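Local coordinates for N-terminal acetyltransferase-like protein (Chaetomium thermophilum, PDB 5NNP) that probably serves as the auxiliary, tetratricopeptide-repeat subunit of an N-terminal acetyltransferase A complex, wrapping partner protein chains with its helical solenoid, at residues F514-F517 / D518-E522; S230-K234 / L235-D239; K730-E733 / V734-E738; K339-L342 / A343-E347; A415-F418 / K419-D423. One frame throughout, in Å; residues are numbered along the deposited sequence.

Overall arrangement
All five contacts are local, between side chains and backbone groups a turn or so apart, and they sample a predominantly helical chain with no strands. Interactions 1, 3 and 4 lie within single helices, whereas interactions 2 and 5 end a helix in a Schellman motif and start the next one. None touches another: the closest two, interactions 4 and 5, have centres about 23 Å apart, and interactions 3 and 4 are the most distant at about 60 Å between centres. Interaction 1 lies about 10 Å from the chain centre; the others lie 31 to 39 Å from it. Interaction 3 meets a second protein chain extensively, and interaction 5 carries a phosphate ion probably left from crystallisation.

Interaction 1: residues F514-F517 / D518-E522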
# COMPACT_ATOMS: atom_id res chain seq x y z
N PHE A 514 8.23 0.57 -12.41
CA PHE A 514 9.17 1.39 -11.67
C PHE A 514 8.63 2.84 -11.53
O PHE A 514 8.69 3.43 -10.46
CB PHE A 514 10.53 1.35 -12.38
CG PHE A 514 11.62 2.09 -11.66
CD1 PHE A 514 11.80 3.45 -11.87
CD2 PHE A 514 12.47 1.41 -10.80
CE1 PHE A 514 12.83 4.14 -11.22
CE2 PHE A 514 13.50 2.10 -10.13
CZ PHE A 514 13.67 3.47 -10.34
N SER A 515 8.09 3.37 -12.63
CA SER A 515 7.52 4.72 -12.65
C SER A 515 6.27 4.87 -11.80
O SER A 515 6.03 5.93 -11.21
CB SER A 515 7.21 5.12 -14.07
OG SER A 515 8.40 5.52 -14.71
N ILE A 516 5.46 3.82 -11.77
CA ILE A 516 4.29 3.80 -10.90
C ILE A 516 4.74 3.97 -9.46
O ILE A 516 4.08 4.67 -8.69
CB ILE A 516 3.48 2.50 -11.06
CG1 ILE A 516 2.77 2.50 -12.41
CG2 ILE A 516 2.46 2.37 -9.97
CD1 ILE A 516 2.16 1.16 -12.77
N PHE A 517 5.88 3.38 -9.10
CA PHE A 517 6.35 3.52 -7.72
C PHE A 517 6.89 4.92 -7.49
O PHE A 517 6.74 5.47 -6.40
CB PHE A 517 7.37 2.44 -7.36
CG PHE A 517 6.74 1.23 -6.71
CD1 PHE A 517 6.61 1.15 -5.34
CD2 PHE A 517 6.21 0.21 -7.49
CE1 PHE A 517 6.00 0.04 -4.74
CE2 PHE A 517 5.59 -0.90 -6.89
CZ PHE A 517 5.49 -0.98 -5.52
N ASP A 518 7.45 5.55 -8.51
CA ASP A 518 7.88 6.94 -8.35
C ASP A 518 6.66 7.82 -8.07
O ASP A 518 6.73 8.75 -7.28
CB ASP A 518 8.62 7.44 -9.59
CG ASP A 518 10.05 6.90 -9.69
OD1 ASP A 518 10.58 6.38 -8.68
OD2 ASP A 518 10.65 7.00 -10.79
N THR A 519 5.54 7.49 -8.69
CA THR A 519 4.33 8.28 -8.55
C THR A 519 3.77 8.17 -7.15
O THR A 519 3.39 9.16 -6.53
CB THR A 519 3.27 7.86 -9.55
OG1 THR A 519 3.72 8.15 -10.87
CG2 THR A 519 1.95 8.58 -9.27
N TRP A 520 3.69 6.93 -6.68
CA TRP A 520 3.24 6.63 -5.34
C TRP A 520 4.06 7.41 -4.32
O TRP A 520 3.53 7.91 -3.32
CB TRP A 520 3.32 5.13 -5.11
CG TRP A 520 2.27 4.38 -5.88
CD1 TRP A 520 1.32 4.91 -6.69
CD2 TRP A 520 2.04 2.96 -5.87
NE1 TRP A 520 0.53 3.92 -7.21
CE2 TRP A 520 0.94 2.72 -6.72
CE3 TRP A 520 2.67 1.87 -5.25
CZ2 TRP A 520 0.45 1.42 -6.96
CZ3 TRP A 520 2.18 0.58 -5.49
CH2 TRP A 520 1.08 0.37 -6.34
N GLN A 521 5.36 7.53 -4.58
CA GLN A 521 6.21 8.29 -3.68
C GLN A 521 5.91 9.79 -3.75
O GLN A 521 6.09 10.51 -2.78
CB GLN A 521 7.68 8.06 -3.97
CG GLN A 521 8.59 8.79 -2.99
CD GLN A 521 10.06 8.51 -3.20
OE1 GLN A 521 10.46 7.71 -4.04
NE2 GLN A 521 10.89 9.19 -2.42
N GLU A 522 5.45 10.24 -4.90
CA GLU A 522 5.22 11.65 -5.10
C GLU A 522 3.79 12.01 -4.67
O GLU A 522 3.47 13.18 -4.40
CB GLU A 522 5.49 12.03 -6.56
CG GLU A 522 5.35 13.51 -6.84
CD GLU A 522 5.78 13.89 -8.25
OE1 GLU A 522 5.50 15.05 -8.66
OE2 GLU A 522 6.41 13.06 -8.94
O HOH W 1 10.68 3.48 -8.08
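Ile516 and Phe517 meet Trp520 in an i to i+4 and i to i+3 contact within helix 503-523, about 10 Å from the centre of the chain. The two side chains address the indole differently. Ile516 sets CG2 over one face, 3.9 Å from the centroid of the Trp520 five-membered ring and 26° off its normal, which defines a CH-pi contact. Phe517 takes the edge of the indole on its own face: the planes stand at 56° and CZ of Phe517 is 3.7 Å from CZ3 of Trp520, an edge-to-face pair. With CG anti to its carbonyl carbon (chi1 -72°), Trp520 folds back along the preceding turn, and its NE1 is held by Gln485. Ile487 of helix 487-499 packs on all three side chains.

On the polar flank Ser515 O accepts both Thr519 N (3.0 Å) and Thr519 OG1 (3.2 Å), which approach from opposite faces of the carbonyl plane. A water donates to Phe514 O at 3.1 Å and to Asp518 OD1 at 3.0 Å, while Arg551 forms a salt bridge to that same OD1. Such a division, aromatic and aliphatic on one face and polar on another, is that of an amphipathic helix in an alpha-solenoid.

Interaction 2: residues S230-K234 / L235-D239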
# COMPACT_ATOMS: atom_id res chain seq x y z
N SER A 230 -5.02 -2.49 24.80
CA SER A 230 -3.59 -2.64 24.63
C SER A 230 -2.81 -2.24 25.89
O SER A 230 -1.91 -2.97 26.32
CB SER A 230 -3.12 -1.82 23.43
OG SER A 230 -1.73 -1.96 23.25
N TYR A 231 -3.15 -1.10 26.48
CA TYR A 231 -2.43 -0.60 27.65
C TYR A 231 -2.68 -1.46 28.87
O TYR A 231 -1.76 -1.79 29.63
CB TYR A 231 -2.83 0.83 27.97
CG TYR A 231 -2.48 1.86 26.92
CD1 TYR A 231 -1.42 1.67 26.06
CD2 TYR A 231 -3.21 3.04 26.82
CE1 TYR A 231 -1.09 2.62 25.12
CE2 TYR A 231 -2.89 4.00 25.88
CZ TYR A 231 -1.83 3.79 25.03
OH TYR A 231 -1.52 4.75 24.10
N LEU A 232 -3.96 -1.77 29.11
CA LEU A 232 -4.31 -2.61 30.24
C LEU A 232 -3.57 -3.94 30.17
O LEU A 232 -3.05 -4.42 31.18
CB LEU A 232 -5.81 -2.85 30.31
CG LEU A 232 -6.70 -1.69 30.75
CD1 LEU A 232 -8.17 -2.09 30.67
CD2 LEU A 232 -6.36 -1.22 32.16
N SER A 233 -3.50 -4.53 28.98
CA SER A 233 -2.86 -5.84 28.84
C SER A 233 -1.37 -5.73 29.14
O SER A 233 -0.83 -6.54 29.90
CB SER A 233 -3.09 -6.45 27.46
OG SER A 233 -2.67 -5.59 26.42
N LYS A 234 -0.71 -4.72 28.58
CA LYS A 234 0.71 -4.48 28.87
C LYS A 234 0.99 -4.19 30.33
O LYS A 234 2.09 -4.44 30.81
CB LYS A 234 1.23 -3.33 28.02
CG LYS A 234 1.32 -3.66 26.55
CD LYS A 234 1.82 -2.47 25.78
CE LYS A 234 2.09 -2.81 24.33
NZ LYS A 234 2.66 -1.61 23.67
N LEU A 235 0.01 -3.65 31.05
CA LEU A 235 0.18 -3.38 32.47
C LEU A 235 -0.21 -4.59 33.32
O LEU A 235 -0.16 -4.55 34.54
CB LEU A 235 -0.62 -2.15 32.88
CG LEU A 235 -0.16 -0.87 32.18
CD1 LEU A 235 -1.06 0.31 32.50
CD2 LEU A 235 1.26 -0.57 32.59
N ALA A 236 -0.59 -5.68 32.65
CA ALA A 236 -0.95 -6.93 33.32
C ALA A 236 -2.15 -6.74 34.22
O ALA A 236 -2.30 -7.42 35.24
CB ALA A 236 0.22 -7.46 34.10
N ARG A 237 -3.01 -5.82 33.83
CA ARG A 237 -4.27 -5.57 34.52
C ARG A 237 -5.36 -6.40 33.85
O ARG A 237 -6.15 -5.90 33.05
CB ARG A 237 -4.57 -4.07 34.51
CG ARG A 237 -3.52 -3.33 35.35
CD ARG A 237 -3.58 -1.83 35.23
NE ARG A 237 -4.89 -1.31 35.57
CZ ARG A 237 -5.17 -0.02 35.69
NH1 ARG A 237 -4.22 0.89 35.51
NH2 ARG A 237 -6.40 0.36 35.99
N LYS A 238 -5.38 -7.69 34.19
CA LYS A 238 -6.06 -8.69 33.37
C LYS A 238 -7.57 -8.65 33.44
O LYS A 238 -8.23 -8.67 32.41
CB LYS A 238 -5.56 -10.09 33.75
CG LYS A 238 -4.17 -10.36 33.17
CD LYS A 238 -3.70 -11.78 33.39
CE LYS A 238 -2.28 -11.94 32.88
NZ LYS A 238 -1.61 -13.14 33.45
N ASP A 239 -8.13 -8.58 34.65
CA ASP A 239 -9.58 -8.44 34.80
C ASP A 239 -10.10 -7.30 33.92
O ASP A 239 -11.08 -7.47 33.20
CB ASP A 239 -9.96 -8.17 36.25
CG ASP A 239 -9.79 -9.40 37.14
OD1 ASP A 239 -9.57 -10.51 36.62
OD2 ASP A 239 -9.89 -9.24 38.37
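A Schellman motif joins Leu232 and Ser233 to Arg237 and Ala236, closing helix 221-234 just before helix 238-251 begins. Its evidence is a pair of backbone bonds reaching back into the last turn. Arg237 N donates to Leu232 O at 3.0 Å, the outer bond spanning five residues, and Ala236 N donates to Ser233 O at 2.9 Å, the inner one spanning three. The inner donor stands well above the Ser233 carbonyl plane, 64° out of it, a geometry that goes with the reversal. Ala236 carries the positive phi (62°) that turns the chain, in the position where glycine is the usual residue. Ahead of it the last regular helical bond runs from Leu235 N to Tyr231 O at 2.9 Å; the same N-H also makes a weak bond to Leu232 O.

The side chains that flank the outer bond also meet. Leu232 CD2 lies over one face of the Arg237 guanidinium, 3.7 Å from NE and 3.9 Å from CZ, offset toward the rim, so the flat group rests on a methyl. The arginine chain bends at chi3 (56°), and in this conformation one face of the guanidinium lies against the Leu232 methyl; a salt bridge from NH2 to Glu240, in the first turn of the next helix, would help fix the rotation. Leu208 of helix 204-214 packs on both Leu232 and Arg237, while Tyr231 points its hydroxyl to Asn195. Because Arg237 is also the N-cap residue of helix 238-251, one short turn ends one helix and begins the next, the typical connection of antiparallel helices in an alpha-solenoid of the tetratricopeptide-repeat clan.

Interaction 3: residues K730-E733 / V734-E738; sequences KLRE and VIQAE
Leu731 and Ile735 form the buried, closely surrounded side of this contact, one turn apart on helix 729-739, a short amphipathic helix close to the C-terminus of the solenoid. The two side chains run alongside each other in the same direction, with Leu731 CD1 4.0 Å from Ile735 CG1, an ordinary van der Waals approach. With CG anti to the backbone N (chi1 177°), Leu731 leans forward along the helix toward Ile735. The closeness comes from the surroundings: Leu690 of helix 689-702 lies against both, and against Val734, so three buried side chains share one neighbour from the adjoining helix. Under them the backbone is regular: Ile735 N donates to Leu731 O at 2.9 Å, and Val734 N to Lys730 O at 3.1 Å.

A second protein chain of the assembly borders this apolar strip. Its Ile37 packs on Val734 and on Glu733, which stays exposed, and its Asp10 forms a salt bridge with Lys730 NZ.

The looser side is built by Arg732 and Gln736, both partly exposed. Arg732 is stretched out from CG to NE and Gln736 beyond CG, and both rest against Leu724 in the preceding loop. The Gln736 amide comes over one face of the guanidinium, displaced toward its rim, with the two planes 61° apart. This is a contact of flat groups, since the N-H bonds lie in the guanidinium plane and do not point at an oxygen above it. In this arrangement Gln736 NE2 stands 3.8 Å from Arg732 NH1, and Gln736 OE1 3.6 Å from Arg732 NH2.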
# COMPACT_ATOMS: atom_id res chain seq x y z
N LYS A 730 44.52 -1.92 0.48
CA LYS A 730 43.49 -1.86 1.52
C LYS A 730 42.26 -2.69 1.13
O LYS A 730 41.67 -3.37 1.97
CB LYS A 730 43.08 -0.42 1.81
CG LYS A 730 44.21 0.40 2.41
CD LYS A 730 43.74 1.76 2.89
CE LYS A 730 44.88 2.46 3.61
NZ LYS A 730 44.48 3.80 4.06
N LEU A 731 41.88 -2.60 -0.14
CA LEU A 731 40.79 -3.40 -0.68
C LEU A 731 41.14 -4.89 -0.64
O LEU A 731 40.33 -5.73 -0.23
CB LEU A 731 40.49 -2.97 -2.12
CG LEU A 731 39.43 -3.72 -2.92
CD1 LEU A 731 38.07 -3.52 -2.28
CD2 LEU A 731 39.45 -3.24 -4.36
N ARG A 732 42.36 -5.21 -1.06
CA ARG A 732 42.87 -6.57 -1.02
C ARG A 732 42.76 -7.15 0.38
O ARG A 732 42.37 -8.31 0.55
CB ARG A 732 44.32 -6.60 -1.50
CG ARG A 732 44.88 -7.99 -1.69
CD ARG A 732 46.28 -7.93 -2.26
NE ARG A 732 46.77 -9.26 -2.60
CZ ARG A 732 47.36 -10.09 -1.74
NH1 ARG A 732 47.78 -11.28 -2.15
NH2 ARG A 732 47.54 -9.72 -0.48
N GLU A 733 43.08 -6.33 1.37
CA GLU A 733 43.07 -6.77 2.76
C GLU A 733 41.66 -7.10 3.26
O GLU A 733 41.43 -8.17 3.83
CB GLU A 733 43.70 -5.71 3.67
CG GLU A 733 43.61 -6.05 5.15
CD GLU A 733 44.48 -5.16 6.00
OE1 GLU A 733 45.53 -4.69 5.50
OE2 GLU A 733 44.12 -4.93 7.17
N VAL A 734 40.73 -6.18 3.02
CA VAL A 734 39.37 -6.32 3.51
C VAL A 734 38.69 -7.50 2.82
O VAL A 734 37.93 -8.25 3.45
CB VAL A 734 38.54 -5.05 3.26
CG1 VAL A 734 37.06 -5.30 3.55
CG2 VAL A 734 39.07 -3.89 4.08
N ILE A 735 38.95 -7.64 1.53
CA ILE A 735 38.39 -8.72 0.73
C ILE A 735 38.76 -10.09 1.30
O ILE A 735 37.89 -10.88 1.66
CB ILE A 735 38.87 -8.63 -0.74
CG1 ILE A 735 38.20 -7.46 -1.46
CG2 ILE A 735 38.60 -9.93 -1.47
CD1 ILE A 735 36.77 -7.67 -1.75
N GLN A 736 40.06 -10.36 1.38
CA GLN A 736 40.55 -11.65 1.83
C GLN A 736 40.15 -11.94 3.28
O GLN A 736 39.90 -13.09 3.63
CB GLN A 736 42.07 -11.73 1.68
CG GLN A 736 42.53 -11.91 0.23
CD GLN A 736 44.05 -12.05 0.09
OE1 GLN A 736 44.81 -11.59 0.94
NE2 GLN A 736 44.49 -12.70 -0.98
N ALA A 737 40.09 -10.90 4.10
CA ALA A 737 39.76 -11.06 5.51
C ALA A 737 38.30 -11.48 5.71
O ALA A 737 38.02 -12.43 6.44
CB ALA A 737 40.06 -9.77 6.27
N GLU A 738 37.37 -10.77 5.07
CA GLU A 738 35.95 -11.02 5.27
C GLU A 738 35.43 -12.13 4.37
O GLU A 738 34.26 -12.51 4.45
CB GLU A 738 35.15 -9.74 5.01
CG GLU A 738 35.44 -8.65 6.02
CD GLU A 738 34.89 -8.96 7.40
OE1 GLU A 738 35.53 -8.54 8.40
OE2 GLU A 738 33.84 -9.62 7.50

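Interaction 4: residues K339-L342 / A343-E347; sequences KETL and ASLAE
Thr341 and Leu345 lie side by side and point the same way, one turn apart on helix 336-352. Their touching ends are methyls, Thr341 CG2 and Leu345 CD1, 4.1 Å from each other. The orientation of the threonine decides which branch is used. Its OG1 is anti to the carbonyl carbon (chi1 -64°) and turns back up the helix, where it is hydrogen-bonded to Phe337 O; that places CG2 beside the carbonyl carbon, on the side of the following turn where Leu345 stands. Leu345 in turn has CG anti to its own carbonyl carbon (chi1 -74°), which brings the branch back beside the Thr341 carbonyl. The apolar flank so formed faces helix 303-320, whose Ala310 and Leu314 pack on Leu345.

Leu342 and Ala343 look another way. Leu342 meets Tyr377 and Ala343 meets His381, both on helix 369-381, so neighbouring residues serve a different surface of the same helix. Within the helix, Ala343 CB comes to 3.7 Å from Glu340 O and Ala346 CB to 3.6 Å from Leu342 O, each methyl resting beside a carbonyl of the turn before.

The backbone frame is helical throughout: Leu345 N donates to Thr341 O at 2.9 Å and Ser344 N to Glu340 O at 3.0 Å, while the bond from Ala343 N to Lys339 O is weak. Small and branched side chains thus spread over two surfaces of a helix packed between two neighbours, 303-320 and 369-381, as is usual in an alpha-solenoid, here in the auxiliary-subunit family of N-terminal acetyltransferase A.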
# COMPACT_ATOMS: atom_id res chain seq x y z
N LYS A 339 -6.46 -32.08 7.70
CA LYS A 339 -6.52 -32.21 6.25
C LYS A 339 -7.33 -33.44 5.84
O LYS A 339 -8.28 -33.34 5.06
CB LYS A 339 -5.10 -32.28 5.67
CG LYS A 339 -5.03 -32.55 4.19
CD LYS A 339 -3.59 -32.55 3.69
CE LYS A 339 -2.78 -33.69 4.27
NZ LYS A 339 -1.33 -33.61 3.90
N GLU A 340 -6.95 -34.61 6.35
CA GLU A 340 -7.62 -35.85 5.97
C GLU A 340 -9.04 -35.86 6.51
O GLU A 340 -9.96 -36.34 5.85
CB GLU A 340 -6.83 -37.06 6.49
CG GLU A 340 -5.41 -37.09 5.99
CD GLU A 340 -4.60 -38.22 6.56
OE1 GLU A 340 -5.12 -38.99 7.41
OE2 GLU A 340 -3.43 -38.35 6.14
N THR A 341 -9.22 -35.31 7.71
CA THR A 341 -10.52 -35.30 8.35
C THR A 341 -11.51 -34.43 7.57
O THR A 341 -12.69 -34.76 7.46
CB THR A 341 -10.43 -34.80 9.81
OG1 THR A 341 -9.64 -35.72 10.58
CG2 THR A 341 -11.81 -34.71 10.43
N LEU A 342 -11.03 -33.33 7.01
CA LEU A 342 -11.91 -32.43 6.29
C LEU A 342 -12.40 -33.07 5.00
O LEU A 342 -13.56 -32.90 4.61
CB LEU A 342 -11.22 -31.10 6.01
CG LEU A 342 -11.12 -30.21 7.25
CD1 LEU A 342 -10.34 -28.95 6.94
CD2 LEU A 342 -12.51 -29.90 7.80
N ALA A 343 -11.52 -33.82 4.36
CA ALA A 343 -11.88 -34.52 3.13
C ALA A 343 -12.89 -35.65 3.43
O ALA A 343 -13.89 -35.83 2.70
CB ALA A 343 -10.65 -35.06 2.45
N SER A 344 -12.64 -36.38 4.50
CA SER A 344 -13.52 -37.45 4.92
C SER A 344 -14.91 -36.92 5.24
O SER A 344 -15.91 -37.53 4.89
CB SER A 344 -12.93 -38.20 6.12
OG SER A 344 -13.83 -39.16 6.63
N LEU A 345 -14.98 -35.77 5.91
CA LEU A 345 -16.27 -35.19 6.25
C LEU A 345 -17.04 -34.73 5.01
O LEU A 345 -18.27 -34.87 4.96
CB LEU A 345 -16.09 -34.01 7.21
CG LEU A 345 -15.75 -34.45 8.63
CD1 LEU A 345 -15.54 -33.22 9.48
CD2 LEU A 345 -16.85 -35.34 9.19
N ALA A 346 -16.33 -34.19 4.04
CA ALA A 346 -16.95 -33.77 2.79
C ALA A 346 -17.54 -34.98 2.06
O ALA A 346 -18.68 -34.95 1.60
CB ALA A 346 -15.95 -33.06 1.90
N GLU A 347 -16.75 -36.03 1.96
CA GLU A 347 -17.20 -37.26 1.34
C GLU A 347 -18.41 -37.80 2.09
O GLU A 347 -19.35 -38.34 1.50
CB GLU A 347 -16.06 -38.29 1.33
CG GLU A 347 -16.24 -39.37 0.29
CD GLU A 347 -15.89 -38.90 -1.10
OE1 GLU A 347 -14.86 -38.22 -1.24
OE2 GLU A 347 -16.65 -39.21 -2.05

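Interaction 5: residues A415-F418 / K419-D423. With PO4 (phosphate ion), chain U.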
# COMPACT_ATOMS: atom_id res chain seq x y z
N ALA A 415 -9.78 -25.37 -15.00
CA ALA A 415 -8.64 -24.75 -15.66
C ALA A 415 -7.38 -24.79 -14.80
O ALA A 415 -6.27 -24.97 -15.32
CB ALA A 415 -8.98 -23.28 -16.04
N ARG A 416 -7.54 -24.60 -13.50
CA ARG A 416 -6.39 -24.52 -12.60
C ARG A 416 -5.73 -25.89 -12.45
O ARG A 416 -4.52 -25.99 -12.25
CB ARG A 416 -6.82 -23.98 -11.23
CG ARG A 416 -5.68 -23.79 -10.25
CD ARG A 416 -6.16 -23.18 -8.94
NE ARG A 416 -6.50 -21.76 -9.07
CZ ARG A 416 -7.74 -21.29 -9.20
NH1 ARG A 416 -8.78 -22.11 -9.20
NH2 ARG A 416 -7.94 -19.98 -9.31
N ILE A 417 -6.54 -26.94 -12.58
CA ILE A 417 -6.03 -28.30 -12.53
C ILE A 417 -5.19 -28.57 -13.77
O ILE A 417 -4.08 -29.14 -13.70
CB ILE A 417 -7.19 -29.31 -12.41
CG1 ILE A 417 -8.00 -29.01 -11.14
CG2 ILE A 417 -6.69 -30.74 -12.38
CD1 ILE A 417 -9.16 -29.94 -10.90
N PHE A 418 -5.71 -28.13 -14.92
CA PHE A 418 -4.96 -28.22 -16.16
C PHE A 418 -3.63 -27.50 -16.02
O PHE A 418 -2.58 -28.07 -16.33
CB PHE A 418 -5.74 -27.63 -17.33
CG PHE A 418 -6.91 -28.47 -17.74
CD1 PHE A 418 -6.88 -29.84 -17.55
CD2 PHE A 418 -8.03 -27.89 -18.32
CE1 PHE A 418 -7.95 -30.63 -17.94
CE2 PHE A 418 -9.10 -28.67 -18.70
CZ PHE A 418 -9.06 -30.04 -18.51
N LYS A 419 -3.69 -26.26 -15.55
CA LYS A 419 -2.48 -25.51 -15.23
C LYS A 419 -1.48 -26.38 -14.45
O LYS A 419 -0.32 -26.51 -14.85
CB LYS A 419 -2.81 -24.25 -14.44
CG LYS A 419 -1.62 -23.29 -14.33
CD LYS A 419 -1.84 -22.21 -13.29
CE LYS A 419 -1.36 -22.67 -11.93
NZ LYS A 419 -1.62 -21.67 -10.85
N HIS A 420 -1.93 -26.98 -13.35
CA HIS A 420 -1.05 -27.81 -12.53
C HIS A 420 -0.59 -29.05 -13.28
O HIS A 420 0.51 -29.54 -13.04
CB HIS A 420 -1.73 -28.21 -11.23
CG HIS A 420 -1.98 -27.07 -10.30
ND1 HIS A 420 -3.10 -27.00 -9.49
CD2 HIS A 420 -1.27 -25.95 -10.05
CE1 HIS A 420 -3.05 -25.89 -8.78
NE2 HIS A 420 -1.96 -25.23 -9.10
N GLN A 421 -1.43 -29.56 -14.18
CA GLN A 421 -1.01 -30.69 -15.02
C GLN A 421 0.02 -30.26 -16.06
O GLN A 421 0.68 -31.10 -16.69
CB GLN A 421 -2.22 -31.33 -15.71
CG GLN A 421 -3.06 -32.16 -14.76
CD GLN A 421 -4.32 -32.72 -15.41
OE1 GLN A 421 -4.77 -32.22 -16.44
NE2 GLN A 421 -4.88 -33.77 -14.82
N GLY A 422 0.15 -28.94 -16.25
CA GLY A 422 1.14 -28.37 -17.16
C GLY A 422 0.60 -28.00 -18.53
O GLY A 422 1.34 -27.52 -19.39
N ASP A 423 -0.70 -28.22 -18.72
CA ASP A 423 -1.34 -27.93 -20.00
C ASP A 423 -1.85 -26.49 -20.02
O ASP A 423 -3.04 -26.23 -19.82
CB ASP A 423 -2.48 -28.91 -20.26
CG ASP A 423 -2.87 -28.98 -21.73
OD1 ASP A 423 -2.56 -28.03 -22.49
OD2 ASP A 423 -3.51 -29.98 -22.13
P PO4 U . -4.27 -18.86 -10.03
O1 PO4 U . -4.61 -19.79 -11.17
O2 PO4 U . -3.02 -19.37 -9.35
O3 PO4 U . -4.02 -17.46 -10.54
O4 PO4 U . -5.44 -18.83 -9.07
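Backbone bonds from Phe418 and Lys419 to Gly422 and Asp423 end helix 408-421 in a Schellman motif. Asp423 N donates to Phe418 O at 3.0 Å, from above the carbonyl plane, and Gly422 N donates to Lys419 O at 2.8 Å. Gly422 takes a positive phi (98°), a conformation glycine adopts readily.

Van der Waals contact pairs Arg416 with His420 along the helix. Arg416 CG, anti to its backbone N (chi1 -177°), runs beside His420 and comes to 3.7 Å from CE1; ND1 of that ring is bonded to Asn383.

Aromatic contacts centre on Phe418. Gln421 OE1 lies at the edge of the Phe418 ring and in its plane, 3.4 Å from CD1, with the amide turned 37° against the ring. Phe418 also makes a cation-pi contact with Lys426.

Charge contacts gather at a phosphate, probably from the crystallisation liquor. Arg416 grips its O4 edge-on with two bonds, from NH2 at 2.8 Å and NE at 3.1 Å. Lys419 NZ comes to 3.1 Å from phosphate O2, and Lys450 supplies a further bond.

Capping completes the turn: Asp423 is the N-cap of helix 424-436, its OD1 accepting Lys426 N. A Schellman end running straight into an N-cap is typical of the tight turns between consecutive helices in tetratricopeptide-like solenoids.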